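Local coordinates for agenet domain-containing protein (PDB 6IE4) that probably binds methylated histone H3 tails through its tandem Agenet domains, at residues Val124-Arg127 against Gln132-Phe135. Sequence-based numbering, arbitrary orientation.
Sequences VFFR and QIRF
Val124 and Ile133 form an antiparallel hydrogen-bonded pair in the beta hairpin of strands 121-126 and 131-136, part of a larger antiparallel sheet, consistent with the SH3-like barrel of the Agenet family. Val124 N gives its hydrogen to Ile133 O (2.8 Å), and Ile133 N returns a straighter bond to Val124 O, which also receives a CA-H...O contact from Gln132. Phe125 and Gln132 follow as a non-hydrogen-bonded pair, and the two strand axes run 143° apart.

The hairpin illustrates how alternating side chains give paired strands two different faces, here a ring and an amide on one and purely apolar side chains on the other. On the side of Phe125, the Gln132 chain bends at chi2 (82°), bringing OE1 within 3.7 Å of Phe125 CB, while NE2 is hydrogen-bonded to Ser123 and Thr114. On the apolar side Phe126, with CG anti to its carbonyl carbon (chi1 -56°), brings CE1 to 4.1 Å from Ile133 CD1 and also packs on a modified side chain of the bound peptide. The Phe135 ring reaches both Val124 and Phe126, backed by Ala102 and Tyr104 of strand 99-104. Replacing Phe135 with alanine would probably open a gap beside Val124 and leave the peptide-contacting Phe126 ring less firmly placed. Phe135 CE2 lies in the plane of that ring, at its edge, 3.8 Å from Phe126 CZ, whereas Val124 CG2 meets the edge of the Phe135 ring at CD2, also 3.8 Å away.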
loop_
_atom_site.group_PDB
_atom_site.type_symbol
_atom_site.label_atom_id
_atom_site.label_comp_id
_atom_site.label_asym_id
_atom_site.label_seq_id
_atom_site.Cartn_x
_atom_site.Cartn_y
_atom_site.Cartn_z
ATOM N N VAL A 124 8.208 13.249 -5.345
ATOM C CA VAL A 124 7.901 11.899 -5.799
ATOM C C VAL A 124 6.887 11.998 -6.929
ATOM O O VAL A 124 5.844 12.636 -6.765
ATOM C CB VAL A 124 7.336 11.029 -4.656
ATOM C CG1 VAL A 124 6.910 9.664 -5.188
ATOM C CG2 VAL A 124 8.335 10.875 -3.510
ATOM N N PHE A 125 7.199 11.398 -8.079
ATOM C CA PHE A 125 6.325 11.430 -9.252
ATOM C C PHE A 125 5.475 10.169 -9.348
ATOM O O PHE A 125 6.011 9.061 -9.387
ATOM C CB PHE A 125 7.118 11.612 -10.545
ATOM C CG PHE A 125 6.257 11.531 -11.769
ATOM C CD1 PHE A 125 5.311 12.519 -12.014
ATOM C CD2 PHE A 125 6.398 10.493 -12.682
ATOM C CE1 PHE A 125 4.501 12.468 -13.116
ATOM C CE2 PHE A 125 5.595 10.439 -13.803
ATOM C CZ PHE A 125 4.642 11.436 -14.013
ATOM N N PHE A 126 4.154 10.343 -9.391
ATOM C CA PHE A 126 3.197 9.254 -9.575
ATOM C C PHE A 126 2.660 9.231 -11.007
ATOM O O PHE A 126 2.026 10.191 -11.452
ATOM C CB PHE A 126 2.050 9.380 -8.566
ATOM C CG PHE A 126 2.514 9.427 -7.135
ATOM C CD1 PHE A 126 2.916 10.625 -6.558
ATOM C CD2 PHE A 126 2.604 8.276 -6.386
ATOM C CE1 PHE A 126 3.367 10.666 -5.258
ATOM C CE2 PHE A 126 3.063 8.306 -5.082
ATOM C CZ PHE A 126 3.442 9.492 -4.513
ATOM N N ARG A 127 2.828 8.086 -11.693
ATOM C CA ARG A 127 2.580 8.027 -13.132
ATOM C C ARG A 127 1.110 7.842 -13.444
ATOM O O ARG A 127 0.606 8.439 -14.398
ATOM C CB ARG A 127 3.327 6.864 -13.766
ATOM C CG ARG A 127 4.811 6.941 -13.699
ATOM C CD ARG A 127 5.363 6.031 -14.748
ATOM N NE ARG A 127 6.674 5.509 -14.397
ATOM C CZ ARG A 127 7.180 4.397 -14.924
ATOM N NH1 ARG A 127 6.478 3.715 -15.835
ATOM N NH2 ARG A 127 8.390 3.983 -14.556
ATOM N N GLN A 132 2.724 14.919 -8.355
ATOM C CA GLN A 132 4.093 15.246 -7.974
ATOM C C GLN A 132 3.977 15.851 -6.593
ATOM O O GLN A 132 3.514 16.989 -6.469
ATOM C CB GLN A 132 4.723 16.228 -8.957
ATOM C CG GLN A 132 6.146 16.700 -8.626
ATOM C CD GLN A 132 7.208 15.710 -9.057
ATOM O OE1 GLN A 132 7.216 15.260 -10.207
ATOM N NE2 GLN A 132 8.099 15.347 -8.134
ATOM N N ILE A 133 4.400 15.098 -5.574
ATOM C CA ILE A 133 4.140 15.400 -4.171
ATOM C C ILE A 133 5.425 15.229 -3.367
ATOM O O ILE A 133 6.207 14.308 -3.626
ATOM C CB ILE A 133 3.019 14.498 -3.618
ATOM C CG1 ILE A 133 1.828 14.498 -4.592
ATOM C CG2 ILE A 133 2.634 14.907 -2.174
ATOM C CD1 ILE A 133 0.687 13.613 -4.184
ATOM N N ARG A 134 5.677 16.178 -2.458
ATOM C CA ARG A 134 6.769 16.118 -1.481
ATOM C C ARG A 134 6.442 15.242 -0.276
ATOM O O ARG A 134 5.290 15.181 0.165
ATOM C CB ARG A 134 7.129 17.521 -1.008
ATOM C CG ARG A 134 8.054 18.230 -1.969
ATOM C CD ARG A 134 8.253 19.684 -1.599
ATOM N NE ARG A 134 8.953 20.446 -2.629
ATOM C CZ ARG A 134 9.559 21.603 -2.389
ATOM N NH1 ARG A 134 10.168 22.258 -3.374
ATOM N NH2 ARG A 134 9.515 22.120 -1.160
ATOM N N PHE A 135 7.456 14.524 0.226
ATOM C CA PHE A 135 7.312 13.715 1.430
ATOM C C PHE A 135 8.578 13.761 2.270
ATOM O O PHE A 135 9.685 13.949 1.760
ATOM C CB PHE A 135 7.003 12.239 1.109
ATOM C CG PHE A 135 5.723 12.033 0.366
ATOM C CD1 PHE A 135 4.520 11.911 1.050
ATOM C CD2 PHE A 135 5.715 11.983 -1.014
ATOM C CE1 PHE A 135 3.339 11.734 0.372
ATOM C CE2 PHE A 135 4.533 11.807 -1.704
ATOM C CZ PHE A 135 3.345 11.667 -1.011
#